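PDB 2ICS: deacetylase EF_0837 from Enterococcus faecalis, which hydrolyses acetyl-(R)-mandelate in vitro, though with very low efficiency, and belongs to the amidohydrolases that carry two zinc ions in a TIM barrel. Local coordinates for residues 85-96 with 110-121; 203-214 with 240-251. All coordinates share one frame; numbering follows the deposited sequence.

Contact 1: 85-96 with 110-121; sequences TVIDAGTTGAEN and NVFGLVNISKWG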
loop_
_atom_site.group_PDB
_atom_site.type_symbol
_atom_site.label_atom_id
_atom_site.label_comp_id
_atom_site.label_asym_id
_atom_site.label_seq_id
_atom_site.Cartn_x
_atom_site.Cartn_y
_atom_site.Cartn_z
ATOM N N THR A 85 8.094 1.276 -4.834
ATOM C CA THR A 85 7.187 2.422 -4.841
ATOM C C THR A 85 6.351 2.484 -3.562
ATOM O O THR A 85 5.918 1.451 -3.043
ATOM C CB THR A 85 6.218 2.364 -6.066
ATOM O OG1 THR A 85 6.967 2.486 -7.282
ATOM C CG2 THR A 85 5.202 3.489 -6.006
ATOM N N VAL A 86 6.144 3.694 -3.047
ATOM C CA VAL A 86 5.327 3.879 -1.856
ATOM C C VAL A 86 4.380 5.042 -2.084
ATOM O O VAL A 86 4.687 5.979 -2.829
ATOM C CB VAL A 86 6.165 4.183 -0.576
ATOM C CG1 VAL A 86 7.013 2.976 -0.201
ATOM C CG2 VAL A 86 7.036 5.414 -0.794
ATOM N N ILE A 87 3.216 4.970 -1.454
ATOM C CA ILE A 87 2.236 6.024 -1.568
ATOM C C ILE A 87 1.919 6.520 -0.172
ATOM O O ILE A 87 1.393 5.774 0.660
ATOM C CB ILE A 87 0.934 5.524 -2.225
ATOM C CG1 ILE A 87 1.254 4.822 -3.551
ATOM C CG2 ILE A 87 -0.007 6.701 -2.452
ATOM C CD1 ILE A 87 0.029 4.303 -4.293
ATOM N N ASP A 88 2.266 7.774 0.095
ATOM C CA ASP A 88 1.993 8.372 1.391
ATOM C C ASP A 88 0.485 8.604 1.500
ATOM O O ASP A 88 -0.104 9.276 0.657
ATOM C CB ASP A 88 2.751 9.685 1.529
ATOM C CG ASP A 88 2.393 10.422 2.795
ATOM O OD1 ASP A 88 1.332 11.081 2.815
ATOM O OD2 ASP A 88 3.162 10.323 3.778
ATOM N N ALA A 89 -0.131 8.050 2.542
ATOM C CA ALA A 89 -1.578 8.152 2.721
ATOM C C ALA A 89 -2.132 9.437 3.342
ATOM O O ALA A 89 -2.714 9.416 4.435
ATOM C CB ALA A 89 -2.086 6.941 3.506
ATOM N N GLY A 90 -1.957 10.554 2.642
ATOM C CA GLY A 90 -2.488 11.816 3.125
ATOM C C GLY A 90 -1.824 12.482 4.314
ATOM O O GLY A 90 -2.484 13.187 5.082
ATOM N N THR A 91 -0.527 12.274 4.482
ATOM C CA THR A 91 0.170 12.911 5.592
ATOM C C THR A 91 0.058 14.423 5.419
ATOM O O THR A 91 -0.051 15.167 6.392
ATOM C CB THR A 91 1.667 12.552 5.606
ATOM O OG1 THR A 91 1.821 11.136 5.755
ATOM C CG2 THR A 91 2.371 13.263 6.757
ATOM N N THR A 92 0.082 14.865 4.164
ATOM C CA THR A 92 0.016 16.287 3.850
ATOM C C THR A 92 -1.241 16.694 3.115
ATOM O O THR A 92 -1.876 15.889 2.436
ATOM C CB THR A 92 1.201 16.734 2.962
ATOM O OG1 THR A 92 1.091 16.120 1.670
ATOM C CG2 THR A 92 2.521 16.340 3.590
ATOM N N GLY A 93 -1.582 17.969 3.264
ATOM C CA GLY A 93 -2.733 18.533 2.588
ATOM C C GLY A 93 -2.180 19.482 1.540
ATOM O O GLY A 93 -0.964 19.577 1.379
ATOM N N ALA A 94 -3.056 20.186 0.835
ATOM C CA ALA A 94 -2.628 21.119 -0.205
ATOM C C ALA A 94 -1.618 22.158 0.284
ATOM O O ALA A 94 -0.772 22.610 -0.481
ATOM C CB ALA A 94 -3.843 21.826 -0.794
ATOM N N GLU A 95 -1.696 22.528 1.558
ATOM C CA GLU A 95 -0.805 23.541 2.112
ATOM C C GLU A 95 0.628 23.102 2.404
ATOM O O GLU A 95 1.509 23.947 2.580
ATOM C CB GLU A 95 -1.425 24.129 3.382
ATOM C CG GLU A 95 -2.725 24.896 3.145
ATOM C CD GLU A 95 -2.506 26.242 2.463
ATOM O OE1 GLU A 95 -1.828 27.112 3.058
ATOM O OE2 GLU A 95 -3.011 26.433 1.335
ATOM N N ASN A 96 0.878 21.798 2.464
ATOM C CA ASN A 96 2.232 21.332 2.743
ATOM C C ASN A 96 2.743 20.216 1.836
ATOM O O ASN A 96 3.867 19.749 1.992
ATOM C CB ASN A 96 2.353 20.916 4.215
ATOM C CG ASN A 96 1.188 20.048 4.692
ATOM O OD1 ASN A 96 0.205 19.836 3.974
ATOM N ND2 ASN A 96 1.293 19.553 5.921
ATOM N N ASN A 110 10.501 5.298 -5.421
ATOM C CA ASN A 110 9.529 6.134 -6.114
ATOM C C ASN A 110 8.510 6.478 -5.039
ATOM O O ASN A 110 8.017 5.590 -4.340
ATOM C CB ASN A 110 8.830 5.376 -7.247
ATOM C CG ASN A 110 9.786 4.931 -8.328
ATOM O OD1 ASN A 110 10.638 5.700 -8.765
ATOM N ND2 ASN A 110 9.647 3.687 -8.772
ATOM N N VAL A 111 8.205 7.760 -4.895
ATOM C CA VAL A 111 7.252 8.194 -3.888
ATOM C C VAL A 111 6.089 8.969 -4.479
ATOM O O VAL A 111 6.282 9.984 -5.146
ATOM C CB VAL A 111 7.928 9.090 -2.827
ATOM C CG1 VAL A 111 6.906 9.557 -1.805
ATOM C CG2 VAL A 111 9.057 8.328 -2.142
ATOM N N PHE A 112 4.881 8.470 -4.243
ATOM C CA PHE A 112 3.670 9.136 -4.701
ATOM C C PHE A 112 2.903 9.463 -3.437
ATOM O O PHE A 112 3.281 9.025 -2.345
ATOM C CB PHE A 112 2.839 8.216 -5.587
ATOM C CG PHE A 112 3.516 7.851 -6.872
ATOM C CD1 PHE A 112 3.616 8.779 -7.909
ATOM C CD2 PHE A 112 4.082 6.593 -7.037
ATOM C CE1 PHE A 112 4.271 8.460 -9.094
ATOM C CE2 PHE A 112 4.739 6.260 -8.218
ATOM C CZ PHE A 112 4.833 7.198 -9.252
ATOM N N GLY A 113 1.836 10.233 -3.569
ATOM C CA GLY A 113 1.073 10.567 -2.389
ATOM C C GLY A 113 -0.380 10.878 -2.647
ATOM O O GLY A 113 -0.776 11.201 -3.764
ATOM N N LEU A 114 -1.176 10.736 -1.595
ATOM C CA LEU A 114 -2.595 11.045 -1.620
ATOM C C LEU A 114 -2.667 12.364 -0.877
ATOM O O LEU A 114 -1.992 12.540 0.136
ATOM C CB LEU A 114 -3.392 10.001 -0.839
ATOM C CG LEU A 114 -3.877 8.731 -1.533
ATOM C CD1 LEU A 114 -2.971 8.352 -2.700
ATOM C CD2 LEU A 114 -3.954 7.625 -0.485
ATOM N N VAL A 115 -3.464 13.300 -1.373
ATOM C CA VAL A 115 -3.583 14.577 -0.694
ATOM C C VAL A 115 -4.745 14.490 0.280
ATOM O O VAL A 115 -5.835 14.060 -0.082
ATOM C CB VAL A 115 -3.806 15.736 -1.700
ATOM C CG1 VAL A 115 -4.998 15.438 -2.584
ATOM C CG2 VAL A 115 -4.014 17.044 -0.949
ATOM N N ASN A 116 -4.495 14.869 1.526
ATOM C CA ASN A 116 -5.523 14.838 2.561
ATOM C C ASN A 116 -6.537 15.904 2.189
ATOM O O ASN A 116 -6.152 16.984 1.755
ATOM C CB ASN A 116 -4.902 15.180 3.916
ATOM C CG ASN A 116 -5.704 14.645 5.085
ATOM O OD1 ASN A 116 -6.902 14.910 5.220
ATOM N ND2 ASN A 116 -5.036 13.891 5.952
ATOM N N ILE A 117 -7.824 15.622 2.353
ATOM C CA ILE A 117 -8.830 16.623 2.016
ATOM C C ILE A 117 -8.738 17.828 2.948
ATOM O O ILE A 117 -9.298 18.883 2.661
ATOM C CB ILE A 117 -10.253 16.039 2.062
ATOM C CG1 ILE A 117 -10.540 15.452 3.445
ATOM C CG2 ILE A 117 -10.402 14.990 0.976
ATOM C CD1 ILE A 117 -11.973 15.003 3.622
ATOM N N SER A 118 -8.030 17.665 4.065
ATOM C CA SER A 118 -7.824 18.758 5.020
ATOM C C SER A 118 -6.486 19.411 4.641
ATOM O O SER A 118 -5.437 18.767 4.708
ATOM C CB SER A 118 -7.761 18.212 6.446
ATOM O OG SER A 118 -7.768 19.268 7.388
ATOM N N LYS A 119 -6.528 20.683 4.253
ATOM C CA LYS A 119 -5.337 21.407 3.799
ATOM C C LYS A 119 -4.005 21.249 4.537
ATOM O O LYS A 119 -2.949 21.380 3.918
ATOM C CB LYS A 119 -5.646 22.901 3.638
ATOM C CG LYS A 119 -6.010 23.669 4.904
ATOM C CD LYS A 119 -6.012 25.173 4.595
ATOM C CE LYS A 119 -6.466 26.034 5.771
ATOM N NZ LYS A 119 -7.953 26.048 5.932
ATOM N N TRP A 120 -4.024 20.975 5.838
ATOM C CA TRP A 120 -2.759 20.812 6.550
ATOM C C TRP A 120 -2.408 19.355 6.827
ATOM O O TRP A 120 -1.471 19.062 7.566
ATOM C CB TRP A 120 -2.763 21.603 7.864
ATOM C CG TRP A 120 -2.758 23.086 7.647
ATOM C CD1 TRP A 120 -3.821 23.935 7.753
ATOM C CD2 TRP A 120 -1.647 23.883 7.225
ATOM N NE1 TRP A 120 -3.442 25.213 7.418
ATOM C CE2 TRP A 120 -2.112 25.209 7.090
ATOM C CE3 TRP A 120 -0.301 23.604 6.944
ATOM C CZ2 TRP A 120 -1.278 26.258 6.684
ATOM C CZ3 TRP A 120 0.530 24.649 6.541
ATOM C CH2 TRP A 120 0.035 25.961 6.415
ATOM N N GLY A 121 -3.151 18.439 6.221
ATOM C CA GLY A 121 -2.874 17.034 6.439
ATOM C C GLY A 121 -3.144 16.604 7.870
ATOM O O GLY A 121 -4.080 17.079 8.512
HETATM O O HOH W 1 0.381 13.348 1.742
HETATM O O HOH W 2 -5.692 19.631 1.266
#

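Contact 2: 203-214 with 240-251; sequences MEKGDVLTHCFN and VVFDIGHGTDSF. With ZN (zinc ion), chain C.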
loop_
_atom_site.group_PDB
_atom_site.type_symbol
_atom_site.label_atom_id
_atom_site.label_comp_id
_atom_site.label_asym_id
_atom_site.label_seq_id
_atom_site.Cartn_x
_atom_site.Cartn_y
_atom_site.Cartn_z
HETATM N N MSE A 203 -19.393 4.728 -0.160
HETATM C CA MSE A 203 -18.279 4.340 -1.020
HETATM C C MSE A 203 -18.742 3.532 -2.229
HETATM O O MSE A 203 -19.734 2.808 -2.168
HETATM C CB MSE A 203 -17.246 3.548 -0.215
HETATM C CG MSE A 203 -16.623 4.359 0.914
HETATM SE SE MSE A 203 -15.290 3.390 1.918
HETATM C CE MSE A 203 -16.444 2.467 3.121
ATOM N N GLU A 204 -18.008 3.660 -3.326
ATOM C CA GLU A 204 -18.344 2.960 -4.559
ATOM C C GLU A 204 -17.178 2.106 -5.042
ATOM O O GLU A 204 -16.062 2.204 -4.523
ATOM C CB GLU A 204 -18.705 3.974 -5.648
ATOM C CG GLU A 204 -19.816 4.945 -5.266
ATOM C CD GLU A 204 -20.010 6.042 -6.299
ATOM O OE1 GLU A 204 -19.066 6.830 -6.522
ATOM O OE2 GLU A 204 -21.107 6.120 -6.891
ATOM N N LYS A 205 -17.445 1.267 -6.041
ATOM C CA LYS A 205 -16.410 0.423 -6.615
ATOM C C LYS A 205 -15.232 1.325 -6.962
ATOM O O LYS A 205 -15.419 2.397 -7.537
ATOM C CB LYS A 205 -16.917 -0.258 -7.886
ATOM C CG LYS A 205 -15.859 -1.095 -8.589
ATOM C CD LYS A 205 -16.366 -1.639 -9.917
ATOM C CE LYS A 205 -15.284 -2.442 -10.625
ATOM N NZ LYS A 205 -15.737 -2.958 -11.951
ATOM N N GLY A 206 -14.024 0.899 -6.604
ATOM C CA GLY A 206 -12.854 1.705 -6.899
ATOM C C GLY A 206 -12.355 2.473 -5.690
ATOM O O GLY A 206 -11.171 2.805 -5.610
ATOM N N ASP A 207 -13.255 2.781 -4.760
ATOM C CA ASP A 207 -12.862 3.492 -3.549
ATOM C C ASP A 207 -12.107 2.479 -2.705
ATOM O O ASP A 207 -12.521 1.325 -2.590
ATOM C CB ASP A 207 -14.089 4.012 -2.786
ATOM C CG ASP A 207 -14.789 5.163 -3.507
ATOM O OD1 ASP A 207 -14.101 5.945 -4.202
ATOM O OD2 ASP A 207 -16.027 5.295 -3.363
ATOM N N VAL A 208 -11.000 2.911 -2.114
ATOM C CA VAL A 208 -10.178 2.023 -1.313
ATOM C C VAL A 208 -10.465 2.130 0.175
ATOM O O VAL A 208 -10.339 3.199 0.770
ATOM C CB VAL A 208 -8.670 2.304 -1.569
ATOM C CG1 VAL A 208 -7.811 1.298 -0.811
ATOM C CG2 VAL A 208 -8.369 2.238 -3.069
ATOM N N LEU A 209 -10.857 1.008 0.768
ATOM C CA LEU A 209 -11.148 0.939 2.194
ATOM C C LEU A 209 -9.897 0.402 2.884
ATOM O O LEU A 209 -9.608 -0.790 2.784
ATOM C CB LEU A 209 -12.311 -0.025 2.439
ATOM C CG LEU A 209 -12.710 -0.264 3.894
ATOM C CD1 LEU A 209 -13.477 0.954 4.378
ATOM C CD2 LEU A 209 -13.566 -1.524 4.021
ATOM N N THR A 210 -9.146 1.259 3.572
ATOM C CA THR A 210 -7.938 0.785 4.238
ATOM C C THR A 210 -8.255 0.407 5.696
ATOM O O THR A 210 -9.296 0.800 6.232
ATOM C CB THR A 210 -6.790 1.839 4.118
ATOM O OG1 THR A 210 -5.529 1.224 4.421
ATOM C CG2 THR A 210 -7.032 3.019 5.035
ATOM N N HIS A 211 -7.375 -0.380 6.318
ATOM C CA HIS A 211 -7.578 -0.871 7.686
ATOM C C HIS A 211 -8.750 -1.856 7.664
ATOM O O HIS A 211 -9.432 -2.060 8.671
ATOM C CB HIS A 211 -7.924 0.265 8.657
ATOM C CG HIS A 211 -6.912 1.362 8.703
ATOM N ND1 HIS A 211 -5.552 1.164 8.608
ATOM C CD2 HIS A 211 -7.078 2.693 8.903
ATOM C CE1 HIS A 211 -4.952 2.350 8.753
ATOM N NE2 HIS A 211 -5.838 3.308 8.934
ATOM N N CYS A 212 -8.974 -2.474 6.510
ATOM C CA CYS A 212 -10.095 -3.392 6.329
ATOM C C CYS A 212 -10.273 -4.499 7.370
ATOM O O CYS A 212 -11.405 -4.865 7.680
ATOM C CB CYS A 212 -10.052 -4.000 4.922
ATOM S SG CYS A 212 -8.661 -5.114 4.578
ATOM N N PHE A 213 -9.180 -5.044 7.900
ATOM C CA PHE A 213 -9.303 -6.099 8.898
ATOM C C PHE A 213 -8.961 -5.645 10.312
ATOM O O PHE A 213 -8.356 -6.397 11.073
ATOM C CB PHE A 213 -8.436 -7.312 8.529
ATOM C CG PHE A 213 -8.836 -7.992 7.238
ATOM C CD1 PHE A 213 -10.155 -7.952 6.782
ATOM C CD2 PHE A 213 -7.889 -8.681 6.484
ATOM C CE1 PHE A 213 -10.524 -8.586 5.594
ATOM C CE2 PHE A 213 -8.245 -9.319 5.296
ATOM C CZ PHE A 213 -9.562 -9.274 4.847
ATOM N N ASN A 214 -9.345 -4.422 10.675
ATOM C CA ASN A 214 -9.065 -3.951 12.025
ATOM C C ASN A 214 -10.014 -4.680 12.977
ATOM O O ASN A 214 -11.106 -5.092 12.580
ATOM C CB ASN A 214 -9.239 -2.428 12.135
ATOM C CG ASN A 214 -10.687 -1.985 12.046
ATOM O OD1 ASN A 214 -11.091 -1.316 11.085
ATOM N ND2 ASN A 214 -11.478 -2.342 13.051
ATOM N N VAL A 240 -15.806 -2.354 -3.576
ATOM C CA VAL A 240 -15.008 -1.489 -2.710
ATOM C C VAL A 240 -13.707 -2.260 -2.458
ATOM O O VAL A 240 -13.736 -3.419 -2.038
ATOM C CB VAL A 240 -15.718 -1.215 -1.360
ATOM C CG1 VAL A 240 -14.849 -0.313 -0.491
ATOM C CG2 VAL A 240 -17.078 -0.561 -1.607
ATOM N N VAL A 241 -12.570 -1.622 -2.719
ATOM C CA VAL A 241 -11.268 -2.270 -2.550
ATOM C C VAL A 241 -10.776 -2.328 -1.099
ATOM O O VAL A 241 -10.491 -1.303 -0.483
ATOM C CB VAL A 241 -10.208 -1.560 -3.417
ATOM C CG1 VAL A 241 -8.877 -2.308 -3.351
ATOM C CG2 VAL A 241 -10.698 -1.471 -4.857
ATOM N N PHE A 242 -10.679 -3.540 -0.560
ATOM C CA PHE A 242 -10.220 -3.743 0.810
ATOM C C PHE A 242 -8.692 -3.723 0.885
ATOM O O PHE A 242 -8.016 -4.584 0.318
ATOM C CB PHE A 242 -10.754 -5.071 1.350
ATOM C CG PHE A 242 -12.200 -5.023 1.784
ATOM C CD1 PHE A 242 -13.138 -4.271 1.079
ATOM C CD2 PHE A 242 -12.631 -5.758 2.886
ATOM C CE1 PHE A 242 -14.481 -4.253 1.466
ATOM C CE2 PHE A 242 -13.974 -5.747 3.280
ATOM C CZ PHE A 242 -14.898 -4.995 2.571
ATOM N N ASP A 243 -8.160 -2.728 1.585
ATOM C CA ASP A 243 -6.714 -2.558 1.735
ATOM C C ASP A 243 -6.357 -2.808 3.201
ATOM O O ASP A 243 -7.027 -2.298 4.095
ATOM C CB ASP A 243 -6.341 -1.130 1.317
ATOM C CG ASP A 243 -4.853 -0.853 1.399
ATOM O OD1 ASP A 243 -4.082 -1.367 0.554
ATOM O OD2 ASP A 243 -4.456 -0.103 2.314
ATOM N N ILE A 244 -5.305 -3.584 3.441
ATOM C CA ILE A 244 -4.872 -3.912 4.802
ATOM C C ILE A 244 -4.491 -2.720 5.695
ATOM O O ILE A 244 -5.073 -2.542 6.762
ATOM C CB ILE A 244 -3.676 -4.904 4.789
ATOM C CG1 ILE A 244 -4.105 -6.245 4.181
ATOM C CG2 ILE A 244 -3.166 -5.137 6.217
ATOM C CD1 ILE A 244 -5.151 -6.989 4.993
ATOM N N GLY A 245 -3.513 -1.919 5.275
ATOM C CA GLY A 245 -3.082 -0.784 6.082
ATOM C C GLY A 245 -2.861 -1.201 7.532
ATOM O O GLY A 245 -3.394 -0.576 8.445
ATOM N N HIS A 246 -2.062 -2.250 7.735
ATOM C CA HIS A 246 -1.792 -2.812 9.065
ATOM C C HIS A 246 -1.756 -1.803 10.203
ATOM O O HIS A 246 -2.612 -1.830 11.091
ATOM C CB HIS A 246 -0.486 -3.610 9.061
ATOM C CG HIS A 246 -0.304 -4.466 10.280
ATOM N ND1 HIS A 246 -0.263 -3.943 11.555
ATOM C CD2 HIS A 246 -0.175 -5.807 10.420
ATOM C CE1 HIS A 246 -0.117 -4.926 12.427
ATOM N NE2 HIS A 246 -0.061 -6.067 11.766
ATOM N N GLY A 247 -0.756 -0.926 10.188
ATOM C CA GLY A 247 -0.655 0.088 11.219
ATOM C C GLY A 247 -0.491 -0.422 12.641
ATOM O O GLY A 247 -0.459 -1.624 12.909
ATOM N N THR A 248 -0.376 0.518 13.567
ATOM C CA THR A 248 -0.206 0.188 14.967
ATOM C C THR A 248 -1.457 -0.458 15.555
ATOM O O THR A 248 -1.354 -1.326 16.417
ATOM C CB THR A 248 0.155 1.452 15.777
ATOM O OG1 THR A 248 1.364 2.012 15.252
ATOM C CG2 THR A 248 0.355 1.119 17.257
ATOM N N ASP A 249 -2.633 -0.064 15.080
ATOM C CA ASP A 249 -3.867 -0.624 15.623
ATOM C C ASP A 249 -4.918 -1.049 14.611
ATOM O O ASP A 249 -6.083 -1.195 14.969
ATOM C CB ASP A 249 -4.504 0.378 16.589
ATOM C CG ASP A 249 -3.736 0.494 17.896
ATOM O OD1 ASP A 249 -3.573 -0.540 18.593
ATOM O OD2 ASP A 249 -3.300 1.615 18.226
ATOM N N SER A 250 -4.530 -1.294 13.367
ATOM C CA SER A 250 -5.534 -1.634 12.372
ATOM C C SER A 250 -5.577 -3.024 11.745
ATOM O O SER A 250 -6.313 -3.231 10.775
ATOM C CB SER A 250 -5.498 -0.571 11.275
ATOM O OG SER A 250 -5.665 0.714 11.854
ATOM N N PHE A 251 -4.810 -3.973 12.274
ATOM C CA PHE A 251 -4.836 -5.332 11.731
ATOM C C PHE A 251 -5.012 -6.382 12.820
ATOM O O PHE A 251 -4.206 -6.485 13.738
ATOM C CB PHE A 251 -3.566 -5.649 10.941
ATOM C CG PHE A 251 -3.529 -7.060 10.421
ATOM C CD1 PHE A 251 -4.358 -7.449 9.375
ATOM C CD2 PHE A 251 -2.715 -8.019 11.021
ATOM C CE1 PHE A 251 -4.385 -8.775 8.933
ATOM C CE2 PHE A 251 -2.733 -9.350 10.590
ATOM C CZ PHE A 251 -3.572 -9.728 9.541
HETATM ZN ZN ZN C . -5.358 5.430 9.177
HETATM O O HOH W 3 -6.382 -4.576 8.310
HETATM O O HOH W 4 -3.216 4.791 9.133
#

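Contact 1: 85-96 with 110-121
N116 sends its side-chain amide to the carbonyl of G90, with ND2 2.8 Å from O, the shortest direct hydrogen bond between 85-96 and 110-121. Donor and acceptor lie in each other's planes, and the N-H points almost straight at the oxygen (163°). The bond ties together the loops that follow strands 83-89 and 110-114, the parallel neighbours of a beta-alpha-beta crossover in the TIM barrel. With CG anti to the backbone N (chi1 -157°), N116 extends its amide toward G90, while OD1 accepts from S118 N in an Asx turn, holding both ends. Its own backbone N donates to T92 O.

Upstream, the strands share a regular parallel ladder, V86 bonding to N110 and F112, D88 to F112 and L114, the residues on either side of their register partners V111 and G113. On one side of the sheet, T85 CG2 comes up to the edge of the F112 ring, in its plane and 3.5 Å from CD2. Further along that side, I87 CG2 presses tightly on L114 CD1 at 3.4 Å. On the reverse side, V86 CG2 meets V111 CG2 at 3.8 Å.

Where the strand gives way to loop, D88 grips T91 through the syn lone pairs of its carboxylate: OD1 accepts from T91 N at 2.8 Å, and OD2 from T91 OG1. That hydroxyl also bonds to ND1 of H62, a zinc ligand, so T91 is a second-shell residue of the metal site and D88 holds it from behind. A water accepts from T92 N and lies near D88 OD1 and L114 O. At the far end E95 N donates to K119 O, and E95 CB sits over a face of W120, 3.6 Å from the centroid of the six-membered ring and 4° off its normal.

Contact 2: 203-214 with 240-251
The imidazole of H211 stands between T210 and S250, with its edge turned to G245. S250 OG lies over one face, 3.3 Å above the plane and displaced toward the rim, while T210 CG2 covers the opposite face. In the ring plane, ND1 donates to a lone pair of G245 O at 2.8 Å, which fixes the rotation of the ring and directs NE2 to the zinc ion, 2.2 Å away. This is the usual division of labour in a metal-binding histidine: one nitrogen coordinates, the other is held by a carbonyl, here that of a second-shell glycine. The same zinc is bound by H188, and H211 also touches the adenine in the pocket.

T210 and D243 run side by side, pointing the same way from adjacent parallel strands. T210 OG1, placed anti to its own backbone nitrogen (chi1 -163°), donates to the anti lone pair of D243 OD2 at 2.7 Å. D243 OD2 also meets S270 OG, and T210 OG1 bonds to ND1 of the zinc ligand H60, so the pair backs a ligand of the first zinc, while T210 CG2 packs on a ligand of the second.

On the opposite face of the sheet L209 lies alongside F242 and sets CD2 over the ring face, 3.9 Å from its centroid in a CH-pi contact. In the loops beyond the strands, C212, F213 and I244 extend this apolar cluster: F213 CE1 approaches the edge of the F242 ring, while C212 SG lies over the F213 ring itself. I244 CD1 closes on F213 CD2 at 3.5 Å.

Strand 208-210 lies between strand 186-189 and strand 241-243 in the parallel sheet; L209 touches I189, and helix 253-261 packs on F213 and F251 through V255, A256 and A259.

Followed from the N terminus, the chain first forms contact 1, which closes a short loop of 13 residues built mainly of helix 97-105. It then passes through strand 150-152, the zinc-bridging carbamylated K154 and strand 186-189, which carries H188, before contact 2 closes a longer loop of 25 residues around strands 221-222 and 227-228 and helix 230-237. The two are in series, neither nesting nor crossing. The centres of contact 1 and contact 2 are about 17 Å apart; the nearest atoms of contact 1 and contact 2 are about 6 Å apart. Each pairs neighbouring parallel barrel strands, and the loops that follow face the zinc ions, bordering the binuclear centre from two different parts of the barrel.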